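Non-structural maintenance of chromosomes element 1 homolog (Xenopus laevis, PDB 7DG2) probably acts as a RING-type E3 ubiquitin ligase that works with a MAGE protein inside the SMC5-SMC6 complex, which serves DNA repair. Local coordinates at residues 57-65 with 76-84; 182-193 with 202-212. All coordinates share one frame; numbering follows the deposited sequence.

In the fold
Contact 1 (57-65 with 76-84) joins two neighbouring strands of a beta hairpin in the Nse1 family region, whereas contact 2 (182-193 with 202-212) gathers loops, short strands and a helix around zinc in the RING-like region. They share no secondary-structure element: the centres of contacts 1 and 2 are about 24 Å apart, and they do not touch. Both are partly buried. Contact 1 rests on regular backbone hydrogen bonds with leucine, isoleucine and methionine packed on one face, and the MAGE domain-containing protein and the Nse4 chain both reach it. Contact 2 is held chiefly by the zinc ion, with a few hydrogen bonds, one of them to a thiolate sulfur, beside it, and no other chain of the assembly touches its segments.

Contact 1: 57-65 with 76-84; sequences LQPLFMTIE and YYALVNRVE
A chi1 of 179° swings CG of L79 opposite the backbone N, and the end of the side chain comes close to strand 62-65, where CD1 lies 4.1 Å from I64 CG1 and CD2 lies 4.0 Å from M62 CE. A bend at chi3 of M62 (57°) brings that methyl across the leucine. Antiparallel pairing sets this register: V80 N donates to T63 O at 2.9 Å, with T63 N returning a bond to V80 O, and E65 and A78 form the next hydrogen-bonded pair. The T63 and V80 side chains run alongside each other, CG2 to CG2 at 3.6 Å. V80 CG2 also lies over one face of the R82 guanidinium, whose NH2 and NH1 donate to the M167 and E168 carbonyls, while a water at its edge accepts from NE and donates to E65 OE2. Beyond the non-hydrogen-bonded pair M62-N81, R82 N donates to F61 O at 2.8 Å, from above the carbonyl plane, and V83 CG2 sits over the F61 ring in a CH-pi contact, 4.2 Å from its centroid. Helices 6-18 and 46-57 pack on the I64 and L79 side, helix 163-176 meets the face of E65, A78 and V80, and strand 20-22 flanks strand 75-81.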
loop_
_atom_site.group_PDB
_atom_site.type_symbol
_atom_site.label_atom_id
_atom_site.label_comp_id
_atom_site.label_asym_id
_atom_site.label_seq_id
_atom_site.Cartn_x
_atom_site.Cartn_y
_atom_site.Cartn_z
ATOM N N LEU A 57 -5.594 13.515 -11.684
ATOM C CA LEU A 57 -6.228 12.441 -10.920
ATOM C C LEU A 57 -7.750 12.525 -10.950
ATOM O O LEU A 57 -8.417 11.501 -10.734
ATOM C CB LEU A 57 -5.743 12.444 -9.464
ATOM C CG LEU A 57 -4.275 12.070 -9.210
ATOM C CD1 LEU A 57 -3.896 12.421 -7.779
ATOM C CD2 LEU A 57 -4.004 10.580 -9.517
ATOM N N GLN A 58 -8.312 13.700 -11.249
ATOM C CA GLN A 58 -9.760 13.885 -11.126
ATOM C C GLN A 58 -10.579 12.891 -11.947
ATOM O O GLN A 58 -11.535 12.323 -11.396
ATOM C CB GLN A 58 -10.123 15.341 -11.459
ATOM C CG GLN A 58 -11.621 15.566 -11.666
ATOM C CD GLN A 58 -12.034 15.358 -13.123
ATOM O OE1 GLN A 58 -11.478 15.981 -14.033
ATOM N NE2 GLN A 58 -12.993 14.471 -13.348
ATOM N N PRO A 59 -10.281 12.613 -13.223
ATOM C CA PRO A 59 -11.109 11.629 -13.945
ATOM C C PRO A 59 -10.893 10.197 -13.492
ATOM O O PRO A 59 -11.625 9.309 -13.956
ATOM C CB PRO A 59 -10.694 11.819 -15.410
ATOM C CG PRO A 59 -9.348 12.401 -15.352
ATOM C CD PRO A 59 -9.306 13.258 -14.130
ATOM N N LEU A 60 -9.912 9.935 -12.627
ATOM C CA LEU A 60 -9.732 8.620 -12.037
ATOM C C LEU A 60 -10.449 8.491 -10.701
ATOM O O LEU A 60 -10.299 7.465 -10.028
ATOM C CB LEU A 60 -8.237 8.320 -11.860
ATOM C CG LEU A 60 -7.354 8.567 -13.088
ATOM C CD1 LEU A 60 -5.894 8.200 -12.811
ATOM C CD2 LEU A 60 -7.883 7.778 -14.284
ATOM N N PHE A 61 -11.221 9.512 -10.316
ATOM C CA PHE A 61 -11.917 9.569 -9.029
ATOM C C PHE A 61 -10.953 9.380 -7.865
ATOM O O PHE A 61 -11.234 8.664 -6.902
ATOM C CB PHE A 61 -13.048 8.543 -8.981
ATOM C CG PHE A 61 -14.066 8.754 -10.060
ATOM C CD1 PHE A 61 -14.940 9.827 -9.998
ATOM C CD2 PHE A 61 -14.134 7.900 -11.141
ATOM C CE1 PHE A 61 -15.877 10.034 -10.999
ATOM C CE2 PHE A 61 -15.074 8.102 -12.145
ATOM C CZ PHE A 61 -15.939 9.164 -12.074
ATOM N N MET A 62 -9.794 10.025 -7.976
ATOM C CA MET A 62 -8.777 10.080 -6.942
ATOM C C MET A 62 -8.429 11.548 -6.714
ATOM O O MET A 62 -8.505 12.362 -7.637
ATOM C CB MET A 62 -7.516 9.293 -7.367
ATOM C CG MET A 62 -7.804 7.829 -7.718
ATOM S SD MET A 62 -6.379 7.073 -8.539
ATOM C CE MET A 62 -5.150 7.352 -7.297
ATOM N N THR A 63 -8.078 11.897 -5.477
ATOM C CA THR A 63 -7.611 13.260 -5.250
ATOM C C THR A 63 -6.681 13.284 -4.048
ATOM O O THR A 63 -6.727 12.407 -3.180
ATOM C CB THR A 63 -8.789 14.237 -5.063
ATOM O OG1 THR A 63 -8.326 15.581 -5.264
ATOM C CG2 THR A 63 -9.387 14.127 -3.681
ATOM N N ILE A 64 -5.805 14.281 -4.022
ATOM C CA ILE A 64 -4.952 14.532 -2.867
ATOM C C ILE A 64 -5.643 15.618 -2.056
ATOM O O ILE A 64 -5.662 16.788 -2.459
ATOM C CB ILE A 64 -3.536 14.950 -3.281
ATOM C CG1 ILE A 64 -2.862 13.831 -4.076
ATOM C CG2 ILE A 64 -2.718 15.302 -2.032
ATOM C CD1 ILE A 64 -1.568 14.269 -4.809
ATOM N N GLU A 65 -6.249 15.220 -0.937
ATOM C CA GLU A 65 -6.997 16.115 -0.067
ATOM C C GLU A 65 -6.114 16.629 1.060
ATOM O O GLU A 65 -5.122 16.003 1.427
ATOM C CB GLU A 65 -8.209 15.389 0.526
ATOM C CG GLU A 65 -9.477 15.550 -0.271
ATOM C CD GLU A 65 -10.136 16.905 -0.043
ATOM O OE1 GLU A 65 -9.454 17.837 0.435
ATOM O OE2 GLU A 65 -11.342 17.036 -0.328
ATOM N N TYR A 76 -2.628 17.522 7.266
ATOM C CA TYR A 76 -2.328 16.247 6.616
ATOM C C TYR A 76 -2.751 16.297 5.156
ATOM O O TYR A 76 -3.738 16.948 4.802
ATOM C CB TYR A 76 -3.055 15.073 7.311
ATOM C CG TYR A 76 -2.480 14.763 8.671
ATOM C CD1 TYR A 76 -2.927 15.434 9.805
ATOM C CD2 TYR A 76 -1.470 13.826 8.817
ATOM C CE1 TYR A 76 -2.387 15.167 11.045
ATOM C CE2 TYR A 76 -0.922 13.552 10.055
ATOM C CZ TYR A 76 -1.392 14.226 11.170
ATOM O OH TYR A 76 -0.850 13.961 12.411
ATOM N N TYR A 77 -1.986 15.603 4.308
ATOM C CA TYR A 77 -2.354 15.343 2.926
ATOM C C TYR A 77 -2.649 13.857 2.782
ATOM O O TYR A 77 -1.909 13.022 3.312
ATOM C CB TYR A 77 -1.233 15.725 1.957
ATOM C CG TYR A 77 -1.015 17.220 1.827
ATOM C CD1 TYR A 77 -0.409 17.942 2.849
ATOM C CD2 TYR A 77 -1.408 17.898 0.682
ATOM C CE1 TYR A 77 -0.206 19.312 2.727
ATOM C CE2 TYR A 77 -1.194 19.268 0.554
ATOM C CZ TYR A 77 -0.608 19.962 1.585
ATOM O OH TYR A 77 -0.404 21.328 1.452
ATOM N N ALA A 78 -3.729 13.526 2.085
ATOM C CA ALA A 78 -4.066 12.121 1.882
ATOM C C ALA A 78 -4.538 11.883 0.455
ATOM O O ALA A 78 -5.275 12.698 -0.109
ATOM C CB ALA A 78 -5.154 11.651 2.854
ATOM N N LEU A 79 -4.125 10.749 -0.115
ATOM C CA LEU A 79 -4.620 10.294 -1.408
ATOM C C LEU A 79 -5.893 9.495 -1.148
ATOM O O LEU A 79 -5.841 8.432 -0.519
ATOM C CB LEU A 79 -3.572 9.436 -2.119
ATOM C CG LEU A 79 -4.024 8.893 -3.482
ATOM C CD1 LEU A 79 -4.277 10.049 -4.475
ATOM C CD2 LEU A 79 -2.964 7.937 -4.035
ATOM N N VAL A 80 -7.032 10.011 -1.603
ATOM C CA VAL A 80 -8.317 9.412 -1.263
ATOM C C VAL A 80 -9.066 9.018 -2.530
ATOM O O VAL A 80 -8.928 9.630 -3.594
ATOM C CB VAL A 80 -9.176 10.354 -0.379
ATOM C CG1 VAL A 80 -8.460 10.619 0.933
ATOM C CG2 VAL A 80 -9.481 11.665 -1.083
ATOM N N ASN A 81 -9.855 7.959 -2.402
ATOM C CA ASN A 81 -10.776 7.554 -3.441
ATOM C C ASN A 81 -12.059 8.370 -3.339
ATOM O O ASN A 81 -12.474 8.776 -2.252
ATOM C CB ASN A 81 -11.077 6.067 -3.305
ATOM C CG ASN A 81 -12.041 5.589 -4.343
ATOM O OD1 ASN A 81 -11.908 5.929 -5.515
ATOM N ND2 ASN A 81 -13.039 4.818 -3.923
ATOM N N ARG A 82 -12.692 8.615 -4.483
ATOM C CA ARG A 82 -13.834 9.520 -4.502
ATOM C C ARG A 82 -15.052 8.930 -5.209
ATOM O O ARG A 82 -15.986 9.674 -5.526
ATOM C CB ARG A 82 -13.429 10.861 -5.127
ATOM C CG ARG A 82 -12.737 11.804 -4.113
ATOM C CD ARG A 82 -13.776 12.247 -3.082
ATOM N NE ARG A 82 -13.277 12.860 -1.843
ATOM C CZ ARG A 82 -13.090 12.201 -0.695
ATOM N NH1 ARG A 82 -13.312 10.886 -0.623
ATOM N NH2 ARG A 82 -12.681 12.861 0.391
ATOM N N VAL A 83 -15.093 7.617 -5.443
ATOM C CA VAL A 83 -16.237 7.018 -6.126
ATOM C C VAL A 83 -16.562 5.655 -5.530
ATOM O O VAL A 83 -15.690 4.934 -5.035
ATOM C CB VAL A 83 -15.998 6.907 -7.654
ATOM C CG1 VAL A 83 -14.984 5.816 -7.959
ATOM C CG2 VAL A 83 -17.307 6.665 -8.393
ATOM N N GLU A 84 -17.843 5.300 -5.570
ATOM C CA GLU A 84 -18.297 3.980 -5.153
ATOM C C GLU A 84 -18.891 3.313 -6.388
ATOM O O GLU A 84 -19.945 3.736 -6.868
ATOM C CB GLU A 84 -19.317 4.091 -4.009
ATOM C CG GLU A 84 -18.842 5.019 -2.866
ATOM C CD GLU A 84 -19.942 5.433 -1.877
ATOM O OE1 GLU A 84 -20.354 4.598 -1.044
ATOM O OE2 GLU A 84 -20.379 6.605 -1.931
HETATM O O HOH W 1 -10.555 5.616 -7.871
HETATM O O HOH W 2 -12.596 15.566 -2.516
#

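Contact 2: 182-193 with 202-212. With ZN (zinc ion), chain G.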
loop_
_atom_site.group_PDB
_atom_site.type_symbol
_atom_site.label_atom_id
_atom_site.label_comp_id
_atom_site.label_asym_id
_atom_site.label_seq_id
_atom_site.Cartn_x
_atom_site.Cartn_y
_atom_site.Cartn_z
ATOM N N LYS A 182 -21.866 13.780 14.283
ATOM C CA LYS A 182 -21.654 15.111 14.839
ATOM C C LYS A 182 -21.167 16.047 13.741
ATOM O O LYS A 182 -20.149 15.770 13.093
ATOM C CB LYS A 182 -20.639 15.056 15.979
ATOM C CG LYS A 182 -21.076 14.224 17.188
ATOM C CD LYS A 182 -19.925 14.041 18.169
ATOM C CE LYS A 182 -20.281 13.051 19.273
ATOM N NZ LYS A 182 -20.653 11.690 18.766
ATOM N N ILE A 183 -21.880 17.152 13.536
ATOM C CA ILE A 183 -21.475 18.202 12.601
ATOM C C ILE A 183 -21.091 19.425 13.422
ATOM O O ILE A 183 -21.946 20.013 14.094
ATOM C CB ILE A 183 -22.598 18.541 11.609
ATOM C CG1 ILE A 183 -23.035 17.290 10.852
ATOM C CG2 ILE A 183 -22.148 19.621 10.635
ATOM C CD1 ILE A 183 -21.948 16.695 9.976
ATOM N N CYS A 184 -19.812 19.802 13.373
ATOM C CA CYS A 184 -19.306 20.899 14.199
ATOM C C CYS A 184 -20.103 22.174 13.956
ATOM O O CYS A 184 -20.312 22.582 12.811
ATOM C CB CYS A 184 -17.825 21.148 13.904
ATOM S SG CYS A 184 -17.112 22.546 14.825
ATOM N N ASN A 185 -20.558 22.805 15.039
ATOM C CA ASN A 185 -21.410 23.974 14.876
ATOM C C ASN A 185 -20.648 25.163 14.304
ATOM O O ASN A 185 -21.272 26.058 13.725
ATOM C CB ASN A 185 -22.061 24.344 16.214
ATOM C CG ASN A 185 -23.212 25.323 16.054
ATOM O OD1 ASN A 185 -24.285 24.963 15.563
ATOM N ND2 ASN A 185 -22.998 26.564 16.480
ATOM N N VAL A 186 -19.322 25.165 14.413
ATOM C CA VAL A 186 -18.503 26.280 13.937
ATOM C C VAL A 186 -18.055 26.075 12.493
ATOM O O VAL A 186 -18.249 26.949 11.644
ATOM C CB VAL A 186 -17.298 26.484 14.880
ATOM C CG1 VAL A 186 -16.224 27.333 14.214
ATOM C CG2 VAL A 186 -17.750 27.132 16.171
ATOM N N CYS A 187 -17.435 24.938 12.170
ATOM C CA CYS A 187 -16.891 24.749 10.829
ATOM C C CYS A 187 -17.774 23.896 9.929
ATOM O O CYS A 187 -17.502 23.819 8.726
ATOM C CB CYS A 187 -15.491 24.129 10.900
ATOM S SG CYS A 187 -15.478 22.413 11.483
ATOM N N ARG A 188 -18.807 23.250 10.481
ATOM C CA ARG A 188 -19.795 22.464 9.740
ATOM C C ARG A 188 -19.202 21.212 9.096
ATOM O O ARG A 188 -19.756 20.689 8.127
ATOM C CB ARG A 188 -20.506 23.321 8.687
ATOM C CG ARG A 188 -21.128 24.600 9.241
ATOM C CD ARG A 188 -22.345 24.297 10.096
ATOM N NE ARG A 188 -23.280 23.419 9.397
ATOM C CZ ARG A 188 -24.214 23.839 8.547
ATOM N NH1 ARG A 188 -25.017 22.964 7.955
ATOM N NH2 ARG A 188 -24.347 25.135 8.287
ATOM N N LYS A 189 -18.092 20.706 9.619
ATOM C CA LYS A 189 -17.518 19.446 9.169
ATOM C C LYS A 189 -17.735 18.367 10.223
ATOM O O LYS A 189 -17.980 18.655 11.396
ATOM C CB LYS A 189 -16.023 19.593 8.876
ATOM C CG LYS A 189 -15.703 20.613 7.797
ATOM C CD LYS A 189 -14.208 20.856 7.697
ATOM C CE LYS A 189 -13.885 21.680 6.464
ATOM N NZ LYS A 189 -14.450 21.034 5.245
ATOM N N VAL A 190 -17.646 17.108 9.779
ATOM C CA VAL A 190 -17.785 15.979 10.692
ATOM C C VAL A 190 -16.797 16.113 11.838
ATOM O O VAL A 190 -15.628 16.472 11.644
ATOM C CB VAL A 190 -17.575 14.651 9.942
ATOM C CG1 VAL A 190 -17.399 13.493 10.919
ATOM C CG2 VAL A 190 -18.743 14.383 9.004
ATOM N N ALA A 191 -17.270 15.841 13.051
ATOM C CA ALA A 191 -16.418 15.768 14.228
ATOM C C ALA A 191 -16.548 14.377 14.817
ATOM O O ALA A 191 -17.664 13.896 15.037
ATOM C CB ALA A 191 -16.792 16.822 15.272
ATOM N N ILE A 192 -15.412 13.728 15.058
ATOM C CA ILE A 192 -15.404 12.436 15.734
ATOM C C ILE A 192 -15.126 12.672 17.213
ATOM O O ILE A 192 -15.927 12.291 18.077
ATOM C CB ILE A 192 -14.381 11.479 15.095
ATOM C CG1 ILE A 192 -14.727 11.236 13.625
ATOM C CG2 ILE A 192 -14.364 10.174 15.833
ATOM C CD1 ILE A 192 -16.101 10.625 13.398
ATOM N N GLN A 193 -13.998 13.310 17.522
ATOM C CA GLN A 193 -13.757 13.838 18.859
ATOM C C GLN A 193 -14.260 15.275 18.918
ATOM O O GLN A 193 -14.097 16.040 17.965
ATOM C CB GLN A 193 -12.271 13.781 19.214
ATOM C CG GLN A 193 -11.713 12.367 19.211
ATOM C CD GLN A 193 -10.266 12.315 19.638
ATOM O OE1 GLN A 193 -9.383 11.977 18.841
ATOM N NE2 GLN A 193 -10.010 12.639 20.899
ATOM N N ILE A 202 -25.073 19.915 20.999
ATOM C CA ILE A 202 -24.378 20.286 19.768
ATOM C C ILE A 202 -22.879 20.089 19.954
ATOM O O ILE A 202 -22.356 20.262 21.064
ATOM C CB ILE A 202 -24.679 21.725 19.318
ATOM C CG1 ILE A 202 -24.231 22.738 20.372
ATOM C CG2 ILE A 202 -26.150 21.868 18.917
ATOM C CD1 ILE A 202 -22.921 23.419 20.041
ATOM N N PRO A 203 -22.165 19.717 18.902
ATOM C CA PRO A 203 -20.730 19.453 19.030
ATOM C C PRO A 203 -19.869 20.581 18.487
ATOM O O PRO A 203 -20.270 21.285 17.553
ATOM C CB PRO A 203 -20.558 18.181 18.190
ATOM C CG PRO A 203 -21.536 18.383 17.062
ATOM C CD PRO A 203 -22.698 19.206 17.623
ATOM N N LEU A 204 -18.680 20.755 19.063
ATOM C CA LEU A 204 -17.626 21.565 18.466
ATOM C C LEU A 204 -16.343 20.748 18.440
ATOM O O LEU A 204 -16.054 20.029 19.397
ATOM C CB LEU A 204 -17.382 22.862 19.250
ATOM C CG LEU A 204 -18.432 23.967 19.146
ATOM C CD1 LEU A 204 -17.862 25.281 19.685
ATOM C CD2 LEU A 204 -18.878 24.120 17.710
ATOM N N HIS A 205 -15.576 20.855 17.354
ATOM C CA HIS A 205 -14.207 20.347 17.383
ATOM C C HIS A 205 -13.444 21.007 18.523
ATOM O O HIS A 205 -13.700 22.160 18.879
ATOM C CB HIS A 205 -13.469 20.636 16.077
ATOM C CG HIS A 205 -13.920 19.815 14.913
ATOM N ND1 HIS A 205 -14.553 20.369 13.819
ATOM C CD2 HIS A 205 -13.803 18.490 14.653
ATOM C CE1 HIS A 205 -14.818 19.417 12.940
ATOM N NE2 HIS A 205 -14.375 18.268 13.423
ATOM N N LEU A 206 -12.484 20.271 19.088
ATOM C CA LEU A 206 -11.692 20.835 20.178
ATOM C C LEU A 206 -10.938 22.076 19.725
ATOM O O LEU A 206 -10.872 23.072 20.457
ATOM C CB LEU A 206 -10.730 19.786 20.741
ATOM C CG LEU A 206 -11.192 19.177 22.069
ATOM C CD1 LEU A 206 -12.407 18.278 21.859
ATOM C CD2 LEU A 206 -10.062 18.420 22.766
ATOM N N GLN A 207 -10.378 22.048 18.511
ATOM C CA GLN A 207 -9.720 23.239 17.985
ATOM C C GLN A 207 -10.717 24.355 17.710
ATOM O O GLN A 207 -10.393 25.535 17.885
ATOM C CB GLN A 207 -8.944 22.907 16.710
ATOM C CG GLN A 207 -7.445 22.732 16.917
ATOM C CD GLN A 207 -7.038 21.274 17.035
ATOM O OE1 GLN A 207 -7.417 20.440 16.200
ATOM N NE2 GLN A 207 -6.267 20.955 18.075
ATOM N N CYS A 208 -11.931 24.010 17.280
ATOM C CA CYS A 208 -12.916 25.046 17.003
ATOM C C CYS A 208 -13.463 25.658 18.286
ATOM O O CYS A 208 -13.806 26.845 18.303
ATOM C CB CYS A 208 -14.043 24.478 16.144
ATOM S SG CYS A 208 -13.497 23.971 14.498
ATOM N N ALA A 209 -13.553 24.877 19.364
ATOM C CA ALA A 209 -13.952 25.448 20.648
ATOM C C ALA A 209 -12.909 26.437 21.153
ATOM O O ALA A 209 -13.259 27.503 21.675
ATOM C CB ALA A 209 -14.180 24.341 21.675
ATOM N N GLY A 210 -11.624 26.105 20.997
ATOM C CA GLY A 210 -10.575 27.025 21.405
ATOM C C GLY A 210 -10.626 28.346 20.661
ATOM O O GLY A 210 -10.406 29.409 21.247
ATOM N N LYS A 211 -10.920 28.300 19.362
ATOM C CA LYS A 211 -11.034 29.529 18.584
ATOM C C LYS A 211 -12.294 30.303 18.953
ATOM O O LYS A 211 -12.230 31.494 19.283
ATOM C CB LYS A 211 -11.023 29.201 17.092
ATOM C CG LYS A 211 -9.657 28.809 16.546
ATOM C CD LYS A 211 -9.776 28.183 15.161
ATOM C CE LYS A 211 -10.640 29.027 14.235
ATOM N NZ LYS A 211 -10.855 28.361 12.919
ATOM N N TYR A 212 -13.451 29.638 18.912
ATOM C CA TYR A 212 -14.721 30.334 19.087
ATOM C C TYR A 212 -14.823 30.981 20.463
ATOM O O TYR A 212 -15.359 32.086 20.597
ATOM C CB TYR A 212 -15.880 29.361 18.863
ATOM C CG TYR A 212 -17.254 29.961 19.066
ATOM C CD1 TYR A 212 -17.912 30.610 18.028
ATOM C CD2 TYR A 212 -17.902 29.862 20.294
ATOM C CE1 TYR A 212 -19.171 31.155 18.211
ATOM C CE2 TYR A 212 -19.157 30.405 20.489
ATOM C CZ TYR A 212 -19.787 31.050 19.445
ATOM O OH TYR A 212 -21.040 31.586 19.641
HETATM ZN ZN ZN G . -15.083 22.428 13.668
HETATM O O HOH W 3 -11.846 17.633 18.007
#
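H205, at the N-cap of helix 206-212, lies against A191 and V190 of segment 182-193. Its CB is 3.4 Å from the zinc ion and its CG 3.1 Å, and ND1 binds the metal at 2.1 Å. CD2 lies 3.5 Å from the A191 methyl, which rests over one face of the ring, and CE1 is 3.3 Å from V190 O. At the far end NE2 donates to V190 O at 2.8 Å, a bond bent to 138° at the hydrogen; the oxygen lies near the ring plane, although the nitrogen is tilted from the carbonyl plane. Metal and carbonyl thus hold the ring by both nitrogens and fix its rotation. C184 SG, C187 SG and C208 SG complete the zinc site. C184 SG also accepts from H205 N, V186 N and C187 N, three N-H groups that would be expected to temper the thiolate charge. Beside the site, L204 CD2 packs 3.6 Å from V186 CG2, and N185 N donates to P203 O at 3.0 Å. A CxxC turn paired with a histidine and cysteine at the start of a helix makes this a zinc site of three cysteines and one histidine, consistent with the atypical RING-type zinc finger predicted here.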